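PDB 3K32: uncharacterized protein MJ0690 from Methanocaldococcus jannaschii, which is of unknown function but carries a PP-loop like that of ATP pyrophosphatases and is predicted to be a subunit of a tRNA methyltransferase. Local coordinates for residues B[11-14]-B[18-21]; B[47-52]-B[58-63]; B[71-76]-B[84-89]; B[76-81]-B[180-185]. All coordinates share one frame; numbering follows the deposited sequence.

How the interactions relate
Two pairs of contacts make up the set. Interactions 1 and 2 lie on consecutive beta-alpha-beta units of one parallel sheet, their centres about 10 Å apart, and they meet where Phe-13 CE2 packs 3.4 Å from Ala-49 O. Interaction 1 holds the glycerol in a loop probably made for the phosphates of a nucleotide. Interactions 3 and 4 share Met-76 and helix 68-80, with centres again about 10 Å apart; the salt bridge from Arg-180 NH2 to Asp-75 OD1, 2.6 Å long, ties them. The two pairs do not touch: interaction 3 comes no nearer to interaction 1 than about 10 Å between nearest atoms, and interaction 4 about 17 Å.

Interaction 1: residues B[11-14]-B[18-21]; sequences VLFS and DSSL. With GOL (glycerol), chain G.
Ser-14 and Ser-19 meet across a PP-loop, the SGGxDS turn between strand 8-12 and helix 17-28 that is the signature of ATP pyrophosphatases in the HUP class. Ser-19 turns its CB to the strand end, and with OG anti to the backbone N (chi1 -171°) the hydroxyl reaches the backbone of the loop. There it accepts the N-H of Ser-14 in a fairly straight bond, Ser-14 N to Ser-19 OG 3.2 Å with an angle of 161° at the hydrogen. Ser-19 OG also lies 3.2 Å from Phe-13 CD1, meeting that ring obliquely. Ser-20 comes to the ring edge instead, its CA near the ring plane and 3.8 Å from Phe-13 CE1, while its OG bonds back to Gly-16 O within the loop.

A glycerol, probably from the crystallisation liquor, sits at the turn and bridges both segments. Ser-14 OG pairs with glycerol O3 at 2.7 Å and also with the N-H of Gly-16, so two partners fix this hydroxyl. Backbone N-H groups at the start of the helix point at the ligand, as they would at a phosphate; the site is consistent with nucleotide binding, although no nucleotide is bound here. Glycerol O1 accepts from Asp-18 N at 3.1 Å and donates to Asp-18 OD2 at 2.9 Å, and Ser-19 N reaches glycerol O2 at 2.6 Å.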
loop_
_atom_site.group_PDB
_atom_site.type_symbol
_atom_site.label_atom_id
_atom_site.label_comp_id
_atom_site.label_asym_id
_atom_site.label_seq_id
_atom_site.Cartn_x
_atom_site.Cartn_y
_atom_site.Cartn_z
ATOM N N VAL B 11 -10.207 11.583 2.818
ATOM C CA VAL B 11 -9.492 11.091 1.655
ATOM C C VAL B 11 -9.405 12.141 0.555
ATOM O O VAL B 11 -10.400 12.465 -0.083
ATOM C CB VAL B 11 -10.220 9.883 1.055
ATOM C CG1 VAL B 11 -9.362 9.218 -0.021
ATOM C CG2 VAL B 11 -10.616 8.895 2.128
ATOM N N LEU B 12 -8.211 12.663 0.322
ATOM C CA LEU B 12 -7.993 13.481 -0.858
ATOM C C LEU B 12 -8.460 12.675 -2.048
ATOM O O LEU B 12 -8.124 11.504 -2.191
ATOM C CB LEU B 12 -6.521 13.847 -0.994
ATOM C CG LEU B 12 -6.128 14.952 -0.017
ATOM C CD1 LEU B 12 -4.648 14.907 0.306
ATOM C CD2 LEU B 12 -6.531 16.306 -0.612
ATOM N N PHE B 13 -9.257 13.296 -2.898
ATOM C CA PHE B 13 -9.984 12.540 -3.898
ATOM C C PHE B 13 -10.094 13.348 -5.189
ATOM O O PHE B 13 -10.509 14.513 -5.172
ATOM C CB PHE B 13 -11.353 12.182 -3.324
ATOM C CG PHE B 13 -12.209 11.342 -4.226
ATOM C CD1 PHE B 13 -11.976 9.980 -4.359
ATOM C CD2 PHE B 13 -13.287 11.906 -4.901
ATOM C CE1 PHE B 13 -12.779 9.206 -5.178
ATOM C CE2 PHE B 13 -14.102 11.128 -5.707
ATOM C CZ PHE B 13 -13.842 9.778 -5.853
ATOM N N SER B 14 -9.700 12.726 -6.301
ATOM C CA SER B 14 -9.664 13.407 -7.599
ATOM C C SER B 14 -10.767 12.906 -8.513
ATOM O O SER B 14 -11.102 13.557 -9.500
ATOM C CB SER B 14 -8.336 13.150 -8.298
ATOM O OG SER B 14 -8.334 11.832 -8.840
ATOM N N ASP B 18 -8.200 5.140 -9.738
ATOM C CA ASP B 18 -7.318 4.825 -8.626
ATOM C C ASP B 18 -7.791 5.450 -7.318
ATOM O O ASP B 18 -8.068 4.755 -6.343
ATOM C CB ASP B 18 -5.886 5.252 -8.952
ATOM C CG ASP B 18 -5.269 4.393 -10.040
ATOM O OD1 ASP B 18 -5.439 3.148 -9.991
ATOM O OD2 ASP B 18 -4.638 4.963 -10.954
ATOM N N SER B 19 -7.861 6.770 -7.303
ATOM C CA SER B 19 -8.402 7.498 -6.170
ATOM C C SER B 19 -9.669 6.820 -5.646
ATOM O O SER B 19 -9.877 6.711 -4.448
ATOM C CB SER B 19 -8.706 8.943 -6.588
ATOM O OG SER B 19 -9.034 9.747 -5.469
ATOM N N SER B 20 -10.515 6.372 -6.560
ATOM C CA SER B 20 -11.752 5.697 -6.203
ATOM C C SER B 20 -11.466 4.359 -5.522
ATOM O O SER B 20 -12.112 4.010 -4.558
ATOM C CB SER B 20 -12.609 5.482 -7.448
ATOM O OG SER B 20 -12.923 6.716 -8.058
ATOM N N LEU B 21 -10.483 3.621 -6.028
ATOM C CA LEU B 21 -10.035 2.399 -5.381
ATOM C C LEU B 21 -9.583 2.672 -3.953
ATOM O O LEU B 21 -9.846 1.858 -3.053
ATOM C CB LEU B 21 -8.903 1.723 -6.166
ATOM C CG LEU B 21 -9.287 0.993 -7.452
ATOM C CD1 LEU B 21 -8.073 0.291 -8.049
ATOM C CD2 LEU B 21 -10.424 0.010 -7.201
HETATM C C1 GOL G . -6.850 8.197 -11.760
HETATM O O1 GOL G . -6.665 6.801 -11.858
HETATM C C2 GOL G . -6.495 8.620 -10.343
HETATM O O2 GOL G . -7.525 8.220 -9.481
HETATM C C3 GOL G . -6.272 10.120 -10.227
HETATM O O3 GOL G . -5.978 10.418 -8.877
#

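Interaction 2: residues B[47-52]-B[58-63]; sequences KLAEET and FKHKVI
His-60 lays its imidazole against the helix backbone at Ala-49 and Glu-50. One ring face is approached by Ala-49 C and by Glu-50 CA, the latter 4.1 Å above the ring plane and displaced toward the rim. The ring gets there because its CG is anti to the backbone N (chi1 -178°), which carries it straight out from the strand. Ala-49 CB adds a touch from the same side, beyond the ring's outline, while the side chains of Glu-50 and His-60 cross at about a right angle, with the Glu-50 CG methylene making the contact. Beyond CG the glutamate runs on extended, and its carboxylate, turned 25° from the ring plane, does not touch the imidazole.

In the next shell, Thr-37 of strand 32-39 touches both Ala-49 and His-60 and so backs the two partners together. Lys-61 bonds through its backbone to Leu-35 and Thr-37, setting the register of strand 59-64, whereas Ser-167 OG is hydrogen-bonded to Ala-49 N in the first turn of the helix. Helix 47-56 is thus packed on the outermost strand that follows it, closing the second beta-alpha-beta crossover of a parallel sheet of strand order 3-2-1-4-5, as in HUP-class Rossmann-like folds.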
loop_
_atom_site.group_PDB
_atom_site.type_symbol
_atom_site.label_atom_id
_atom_site.label_comp_id
_atom_site.label_asym_id
_atom_site.label_seq_id
_atom_site.Cartn_x
_atom_site.Cartn_y
_atom_site.Cartn_z
ATOM N N LYS B 47 -15.666 19.467 -10.238
ATOM C CA LYS B 47 -16.960 18.917 -10.619
ATOM C C LYS B 47 -16.920 17.386 -10.831
ATOM O O LYS B 47 -17.803 16.666 -10.372
ATOM C CB LYS B 47 -17.539 19.690 -11.816
ATOM C CG LYS B 47 -17.779 18.870 -13.064
ATOM C CD LYS B 47 -19.228 18.412 -13.149
ATOM C CE LYS B 47 -20.194 19.595 -13.223
ATOM N NZ LYS B 47 -21.624 19.168 -13.167
ATOM N N LEU B 48 -15.877 16.893 -11.487
ATOM C CA LEU B 48 -15.756 15.463 -11.770
ATOM C C LEU B 48 -15.760 14.608 -10.489
ATOM O O LEU B 48 -16.519 13.641 -10.356
ATOM C CB LEU B 48 -14.483 15.204 -12.588
ATOM C CG LEU B 48 -14.268 13.853 -13.296
ATOM C CD1 LEU B 48 -13.220 12.997 -12.579
ATOM C CD2 LEU B 48 -15.573 13.085 -13.486
ATOM N N ALA B 49 -14.900 14.974 -9.551
ATOM C CA ALA B 49 -14.785 14.249 -8.304
ATOM C C ALA B 49 -16.143 14.165 -7.599
ATOM O O ALA B 49 -16.474 13.144 -6.987
ATOM C CB ALA B 49 -13.749 14.907 -7.416
ATOM N N GLU B 50 -16.923 15.238 -7.698
ATOM C CA GLU B 50 -18.252 15.304 -7.085
ATOM C C GLU B 50 -19.184 14.226 -7.606
ATOM O O GLU B 50 -19.718 13.422 -6.835
ATOM C CB GLU B 50 -18.900 16.671 -7.310
ATOM C CG GLU B 50 -18.721 17.630 -6.155
ATOM C CD GLU B 50 -19.677 18.819 -6.218
ATOM O OE1 GLU B 50 -19.531 19.652 -7.144
ATOM O OE2 GLU B 50 -20.560 18.919 -5.328
ATOM N N GLU B 51 -19.380 14.230 -8.919
ATOM C CA GLU B 51 -20.210 13.238 -9.578
ATOM C C GLU B 51 -19.770 11.825 -9.190
ATOM O O GLU B 51 -20.602 10.963 -8.908
ATOM C CB GLU B 51 -20.141 13.424 -11.095
ATOM C CG GLU B 51 -20.523 14.826 -11.559
ATOM C CD GLU B 51 -20.276 15.052 -13.052
ATOM O OE1 GLU B 51 -19.659 14.178 -13.704
ATOM O OE2 GLU B 51 -20.703 16.108 -13.574
ATOM N N THR B 52 -18.459 11.597 -9.159
ATOM C CA THR B 52 -17.938 10.274 -8.858
ATOM C C THR B 52 -18.235 9.808 -7.439
ATOM O O THR B 52 -18.541 8.632 -7.232
ATOM C CB THR B 52 -16.442 10.165 -9.116
ATOM O OG1 THR B 52 -16.164 10.573 -10.457
ATOM C CG2 THR B 52 -15.999 8.724 -8.925
ATOM N N PHE B 58 -20.281 8.057 -1.601
ATOM C CA PHE B 58 -19.496 8.584 -0.485
ATOM C C PHE B 58 -19.756 10.059 -0.247
ATOM O O PHE B 58 -19.995 10.816 -1.187
ATOM C CB PHE B 58 -18.004 8.354 -0.707
ATOM C CG PHE B 58 -17.599 6.920 -0.606
ATOM C CD1 PHE B 58 -18.109 6.116 0.407
ATOM C CD2 PHE B 58 -16.710 6.369 -1.514
ATOM C CE1 PHE B 58 -17.743 4.791 0.508
ATOM C CE2 PHE B 58 -16.338 5.047 -1.414
ATOM C CZ PHE B 58 -16.850 4.257 -0.396
ATOM N N LYS B 59 -19.703 10.462 1.015
ATOM C CA LYS B 59 -19.825 11.872 1.358
ATOM C C LYS B 59 -18.692 12.688 0.714
ATOM O O LYS B 59 -17.530 12.278 0.730
ATOM C CB LYS B 59 -19.792 12.040 2.869
ATOM C CG LYS B 59 -20.769 11.176 3.616
ATOM C CD LYS B 59 -20.399 11.142 5.094
ATOM C CE LYS B 59 -21.139 10.038 5.854
ATOM N NZ LYS B 59 -20.639 8.685 5.505
ATOM N N HIS B 60 -19.015 13.844 0.153
ATOM C CA HIS B 60 -17.976 14.632 -0.508
ATOM C C HIS B 60 -18.019 16.097 -0.115
ATOM O O HIS B 60 -19.086 16.659 0.116
ATOM C CB HIS B 60 -18.046 14.485 -2.033
ATOM C CG HIS B 60 -16.973 15.226 -2.769
ATOM N ND1 HIS B 60 -15.726 14.690 -3.007
ATOM C CD2 HIS B 60 -16.971 16.450 -3.355
ATOM C CE1 HIS B 60 -14.996 15.556 -3.693
ATOM N NE2 HIS B 60 -15.730 16.633 -3.912
ATOM N N LYS B 61 -16.838 16.698 -0.058
ATOM C CA LYS B 61 -16.669 18.077 0.357
ATOM C C LYS B 61 -15.549 18.697 -0.469
ATOM O O LYS B 61 -14.561 18.031 -0.780
ATOM C CB LYS B 61 -16.309 18.109 1.844
ATOM C CG LYS B 61 -16.152 19.491 2.450
ATOM C CD LYS B 61 -16.712 19.502 3.868
ATOM C CE LYS B 61 -15.691 19.946 4.894
ATOM N NZ LYS B 61 -14.601 18.947 5.042
ATOM N N VAL B 62 -15.695 19.959 -0.849
ATOM C CA VAL B 62 -14.557 20.657 -1.425
ATOM C C VAL B 62 -13.982 21.668 -0.451
ATOM O O VAL B 62 -14.696 22.436 0.163
ATOM C CB VAL B 62 -14.820 21.297 -2.823
ATOM C CG1 VAL B 62 -16.094 20.747 -3.478
ATOM C CG2 VAL B 62 -14.806 22.806 -2.747
ATOM N N ILE B 63 -12.667 21.629 -0.311
ATOM C CA ILE B 63 -11.937 22.503 0.572
ATOM C C ILE B 63 -11.180 23.551 -0.243
ATOM O O ILE B 63 -10.363 23.219 -1.118
ATOM C CB ILE B 63 -10.946 21.672 1.359
ATOM C CG1 ILE B 63 -11.714 20.676 2.220
ATOM C CG2 ILE B 63 -10.025 22.565 2.194
ATOM C CD1 ILE B 63 -10.884 19.986 3.229
#

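Interaction 3: residues B[71-76]-B[84-89]; sequences EKAADM and GPAIQY
Ala-73 and Ala-86 mark the closest backbone approach, CA to CA 4.8 Å, between helix segments that run nearly antiparallel at 160° with axes 8.5 Å apart. So short a separation is matched by small side chains: the CB methyl of Ala-86 sits 3.6 Å from Ala-73 O, and the two alanine CB atoms lie side by side. Toward one end, selenomethionine Met-76 reaches across to Pro-85 and Tyr-89. Its chain runs extended from CB to SE and then bends (chi3 60°), which drops Met-76 CE onto the backbone carbonyl of Pro-85, 3.3 Å from Pro-85 O, with the proline CB beside it.

Met-76 SE serves a second partner, packing 3.7 Å from Tyr-89 CB. Relative to the ring it makes an oblique Met-aromatic contact, Met-76 SE 4.5 Å from the Tyr-89 centroid and 41° off the ring normal. Lys-72 lies on the same side of that ring but toward its hydroxyl end: its methylenes pass over the face in an off-centre CH-pi contact, with CD 3.7 Å from Tyr-89 CZ. Lys-72 NZ stands nearly over the ring centre but 6.0 Å from the Tyr-89 centroid, too far for more than a weak cation-pi attraction. Ile-69 also touches Tyr-89, and Ile-173 of helix 169-180 packs on Ala-73. Successive helices 68-80 and 84-98, joined by a short turn and packed through alanines, form an antiparallel helical hairpin.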
loop_
_atom_site.group_PDB
_atom_site.type_symbol
_atom_site.label_atom_id
_atom_site.label_comp_id
_atom_site.label_asym_id
_atom_site.label_seq_id
_atom_site.Cartn_x
_atom_site.Cartn_y
_atom_site.Cartn_z
ATOM N N GLU B 71 -0.199 29.352 -7.657
ATOM C CA GLU B 71 0.595 30.391 -8.308
ATOM C C GLU B 71 2.059 29.970 -8.309
ATOM O O GLU B 71 2.764 30.101 -9.315
ATOM C CB GLU B 71 0.407 31.746 -7.620
ATOM C CG GLU B 71 -0.960 32.373 -7.862
ATOM C CD GLU B 71 -1.190 32.757 -9.323
ATOM O OE1 GLU B 71 -0.204 32.797 -10.096
ATOM O OE2 GLU B 71 -2.353 33.033 -9.700
ATOM N N LYS B 72 2.501 29.424 -7.184
ATOM C CA LYS B 72 3.881 28.980 -7.047
ATOM C C LYS B 72 4.144 27.689 -7.845
ATOM O O LYS B 72 5.225 27.512 -8.426
ATOM C CB LYS B 72 4.246 28.811 -5.572
ATOM C CG LYS B 72 5.606 28.221 -5.374
ATOM C CD LYS B 72 6.086 28.388 -3.956
ATOM C CE LYS B 72 7.577 28.078 -3.864
ATOM N NZ LYS B 72 8.386 28.873 -4.841
ATOM N N ALA B 73 3.155 26.795 -7.885
ATOM C CA ALA B 73 3.282 25.590 -8.699
ATOM C C ALA B 73 3.466 26.002 -10.139
ATOM O O ALA B 73 4.219 25.373 -10.883
ATOM C CB ALA B 73 2.068 24.698 -8.559
ATOM N N ALA B 74 2.758 27.057 -10.533
ATOM C CA ALA B 74 2.899 27.608 -11.875
ATOM C C ALA B 74 4.341 28.098 -12.089
ATOM O O ALA B 74 4.984 27.746 -13.079
ATOM C CB ALA B 74 1.901 28.726 -12.104
ATOM N N ASP B 75 4.864 28.868 -11.138
ATOM C CA ASP B 75 6.233 29.361 -11.259
ATOM C C ASP B 75 7.165 28.178 -11.433
ATOM O O ASP B 75 8.002 28.171 -12.324
ATOM C CB ASP B 75 6.651 30.206 -10.049
ATOM C CG ASP B 75 5.731 31.400 -9.811
ATOM O OD1 ASP B 75 5.092 31.878 -10.773
ATOM O OD2 ASP B 75 5.655 31.882 -8.659
HETATM N N MSE B 76 6.993 27.162 -10.594
HETATM C CA MSE B 76 7.855 25.983 -10.636
HETATM C C MSE B 76 7.770 25.185 -11.942
HETATM O O MSE B 76 8.785 24.704 -12.456
HETATM C CB MSE B 76 7.547 25.088 -9.450
HETATM C CG MSE B 76 7.754 25.780 -8.128
HETATM SE SE MSE B 76 7.225 24.636 -6.630
HETATM C CE MSE B 76 8.465 23.203 -6.982
ATOM N N GLY B 84 6.593 17.317 -12.040
ATOM C CA GLY B 84 6.933 16.617 -10.805
ATOM C C GLY B 84 7.158 17.484 -9.572
ATOM O O GLY B 84 6.402 17.408 -8.597
ATOM N N PRO B 85 8.206 18.318 -9.599
ATOM C CA PRO B 85 8.515 19.161 -8.440
ATOM C C PRO B 85 7.320 20.008 -8.022
ATOM O O PRO B 85 7.067 20.170 -6.830
ATOM C CB PRO B 85 9.658 20.039 -8.950
ATOM C CG PRO B 85 10.334 19.183 -9.998
ATOM C CD PRO B 85 9.212 18.446 -10.667
ATOM N N ALA B 86 6.584 20.528 -8.996
ATOM C CA ALA B 86 5.406 21.340 -8.710
ATOM C C ALA B 86 4.318 20.535 -8.026
ATOM O O ALA B 86 3.701 21.003 -7.075
ATOM C CB ALA B 86 4.864 21.988 -9.992
ATOM N N ILE B 87 4.074 19.328 -8.511
ATOM C CA ILE B 87 3.059 18.493 -7.911
ATOM C C ILE B 87 3.457 18.123 -6.492
ATOM O O ILE B 87 2.637 18.210 -5.577
ATOM C CB ILE B 87 2.792 17.227 -8.738
ATOM C CG1 ILE B 87 2.320 17.609 -10.142
ATOM C CG2 ILE B 87 1.739 16.356 -8.059
ATOM C CD1 ILE B 87 1.022 18.389 -10.155
ATOM N N GLN B 88 4.712 17.714 -6.306
ATOM C CA GLN B 88 5.208 17.422 -4.961
ATOM C C GLN B 88 4.880 18.591 -4.032
ATOM O O GLN B 88 4.222 18.409 -2.993
ATOM C CB GLN B 88 6.725 17.179 -4.952
ATOM C CG GLN B 88 7.134 15.728 -5.028
ATOM C CD GLN B 88 6.497 14.873 -3.937
ATOM O OE1 GLN B 88 5.490 14.216 -4.171
ATOM N NE2 GLN B 88 7.081 14.887 -2.740
ATOM N N TYR B 89 5.338 19.786 -4.419
ATOM C CA TYR B 89 5.202 20.949 -3.562
ATOM C C TYR B 89 3.749 21.200 -3.150
ATOM O O TYR B 89 3.481 21.474 -1.984
ATOM C CB TYR B 89 5.812 22.223 -4.189
ATOM C CG TYR B 89 5.242 23.462 -3.552
ATOM C CD1 TYR B 89 5.683 23.897 -2.302
ATOM C CD2 TYR B 89 4.209 24.168 -4.161
ATOM C CE1 TYR B 89 5.120 25.014 -1.682
ATOM C CE2 TYR B 89 3.641 25.285 -3.554
ATOM C CZ TYR B 89 4.096 25.701 -2.324
ATOM O OH TYR B 89 3.523 26.811 -1.741
#

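Interaction 4: residues B[76-81]-B[180-185]; sequences MIIEHK and RGESPE
Within residues 76-81, Ile-78 makes the contact with Arg-180 and Glu-182, its CB turned toward their segment. From CB the chain divides. Ile-78 CG2, anti to the backbone N, points to the carboxylate end of Glu-182, 3.9 Å from Glu-182 OE2. Ile-78 CG1 takes the other branch, beside the backbone N (chi1 -53°), and comes to the edge of the Arg-180 guanidinium near its plane, 4.1 Å from NH1. The tip makes the tightest contact: Ile-78 CD1 lies 3.3 Å from Glu-182 CG and 3.5 Å from Glu-182 OE2, so the methyl rides along the glutamate from its methylene to its acid group. Glu-182 offers this flank because its chain bends at chi2 (-65°), which brings the carboxylate alongside CD1 and CG2 of Ile-78.

These are van der Waals contacts between an apolar tip and the sides of two charged residues. The charge of Arg-180 is met by Asp-75 and Glu-71, one and two turns earlier on helix 68-80 than Ile-78: an extended chain from CG to NE brings its NH2 into salt bridges with both. Between the two partners of Ile-78, Gly-181 takes positive phi in a Schellman motif that ends helix 169-180 and turns the chain so that Glu-182 follows Arg-180 to the same neighbour. Ile-78 also packs on Leu-177 of helix 169-180, and Ile-77 on Tyr-187 of helix 184-187; at the surface, the C-terminal end of helix 68-80 therefore lies against two successive helices and the loop that joins them.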
loop_
_atom_site.group_PDB
_atom_site.type_symbol
_atom_site.label_atom_id
_atom_site.label_comp_id
_atom_site.label_asym_id
_atom_site.label_seq_id
_atom_site.Cartn_x
_atom_site.Cartn_y
_atom_site.Cartn_z
HETATM N N MSE B 76 6.993 27.162 -10.594
HETATM C CA MSE B 76 7.855 25.983 -10.636
HETATM C C MSE B 76 7.770 25.185 -11.942
HETATM O O MSE B 76 8.785 24.704 -12.456
HETATM C CB MSE B 76 7.547 25.088 -9.450
HETATM C CG MSE B 76 7.754 25.780 -8.128
HETATM SE SE MSE B 76 7.225 24.636 -6.630
HETATM C CE MSE B 76 8.465 23.203 -6.982
ATOM N N ILE B 77 6.562 25.029 -12.470
ATOM C CA ILE B 77 6.390 24.424 -13.783
ATOM C C ILE B 77 7.181 25.219 -14.819
ATOM O O ILE B 77 7.934 24.653 -15.597
ATOM C CB ILE B 77 4.913 24.403 -14.205
ATOM C CG1 ILE B 77 4.126 23.437 -13.329
ATOM C CG2 ILE B 77 4.782 23.966 -15.637
ATOM C CD1 ILE B 77 4.596 22.026 -13.447
ATOM N N ILE B 78 7.022 26.537 -14.814
ATOM C CA ILE B 78 7.699 27.372 -15.802
ATOM C C ILE B 78 9.208 27.134 -15.871
ATOM O O ILE B 78 9.835 27.437 -16.881
ATOM C CB ILE B 78 7.484 28.885 -15.566
ATOM C CG1 ILE B 78 6.000 29.237 -15.450
ATOM C CG2 ILE B 78 8.114 29.674 -16.706
ATOM C CD1 ILE B 78 5.214 28.969 -16.704
ATOM N N GLU B 79 9.803 26.605 -14.810
ATOM C CA GLU B 79 11.256 26.485 -14.794
ATOM C C GLU B 79 11.739 25.048 -14.760
ATOM O O GLU B 79 12.848 24.752 -15.211
ATOM C CB GLU B 79 11.857 27.280 -13.637
ATOM C CG GLU B 79 11.681 26.639 -12.288
ATOM C CD GLU B 79 11.851 27.636 -11.167
ATOM O OE1 GLU B 79 12.319 27.238 -10.079
ATOM O OE2 GLU B 79 11.520 28.822 -11.379
ATOM N N HIS B 80 10.919 24.152 -14.228
ATOM C CA HIS B 80 11.257 22.743 -14.298
ATOM C C HIS B 80 10.753 22.154 -15.608
ATOM O O HIS B 80 11.307 21.183 -16.122
ATOM C CB HIS B 80 10.723 21.982 -13.090
ATOM C CG HIS B 80 11.601 22.090 -11.882
ATOM N ND1 HIS B 80 11.315 22.928 -10.821
ATOM C CD2 HIS B 80 12.770 21.476 -11.574
ATOM C CE1 HIS B 80 12.265 22.819 -9.911
ATOM N NE2 HIS B 80 13.163 21.945 -10.344
ATOM N N LYS B 81 9.708 22.774 -16.146
ATOM C CA LYS B 81 9.068 22.345 -17.388
ATOM C C LYS B 81 8.348 21.000 -17.285
ATOM O O LYS B 81 7.325 20.803 -17.929
ATOM C CB LYS B 81 10.048 22.368 -18.555
ATOM C CG LYS B 81 10.538 23.762 -18.885
ATOM C CD LYS B 81 9.429 24.664 -19.394
ATOM C CE LYS B 81 9.852 26.116 -19.250
ATOM N NZ LYS B 81 9.126 27.057 -20.143
ATOM N N ARG B 180 -1.320 33.147 -18.052
ATOM C CA ARG B 180 -0.000 33.741 -17.941
ATOM C C ARG B 180 0.621 34.021 -19.293
ATOM O O ARG B 180 1.589 34.777 -19.399
ATOM C CB ARG B 180 0.913 32.863 -17.087
ATOM C CG ARG B 180 0.793 33.148 -15.592
ATOM C CD ARG B 180 1.706 32.248 -14.798
ATOM N NE ARG B 180 1.696 32.554 -13.374
ATOM C CZ ARG B 180 2.649 32.170 -12.533
ATOM N NH1 ARG B 180 3.684 31.477 -12.996
ATOM N NH2 ARG B 180 2.580 32.477 -11.240
ATOM N N GLY B 181 0.044 33.426 -20.327
ATOM C CA GLY B 181 0.588 33.564 -21.658
ATOM C C GLY B 181 1.575 32.455 -21.933
ATOM O O GLY B 181 2.462 32.582 -22.777
ATOM N N GLU B 182 1.430 31.361 -21.200
ATOM C CA GLU B 182 2.225 30.170 -21.452
ATOM C C GLU B 182 1.485 29.246 -22.393
ATOM O O GLU B 182 0.365 29.535 -22.802
ATOM C CB GLU B 182 2.500 29.441 -20.147
ATOM C CG GLU B 182 3.540 30.118 -19.312
ATOM C CD GLU B 182 4.884 30.102 -19.989
ATOM O OE1 GLU B 182 5.047 29.291 -20.930
ATOM O OE2 GLU B 182 5.765 30.897 -19.585
ATOM N N SER B 183 2.109 28.130 -22.737
ATOM C CA SER B 183 1.421 27.112 -23.516
ATOM C C SER B 183 1.385 25.812 -22.735
ATOM O O SER B 183 2.417 25.194 -22.489
ATOM C CB SER B 183 2.079 26.941 -24.879
ATOM O OG SER B 183 2.016 28.168 -25.589
ATOM N N PRO B 184 0.182 25.403 -22.328
ATOM C CA PRO B 184 -0.032 24.318 -21.370
ATOM C C PRO B 184 0.170 22.986 -22.052
ATOM O O PRO B 184 0.614 22.026 -21.429
ATOM C CB PRO B 184 -1.513 24.469 -20.989
ATOM C CG PRO B 184 -2.017 25.690 -21.725
ATOM C CD PRO B 184 -1.087 25.904 -22.870
ATOM N N GLU B 185 -0.167 22.938 -23.333
ATOM C CA GLU B 185 -0.007 21.728 -24.109
ATOM C C GLU B 185 1.453 21.296 -24.073
ATOM O O GLU B 185 1.762 20.127 -24.267
ATOM C CB GLU B 185 -0.451 21.969 -25.547
ATOM C CG GLU B 185 -0.614 20.701 -26.375
ATOM C CD GLU B 185 -2.035 20.173 -26.361
ATOM O OE1 GLU B 185 -2.605 19.959 -27.455
ATOM O OE2 GLU B 185 -2.580 19.983 -25.253
#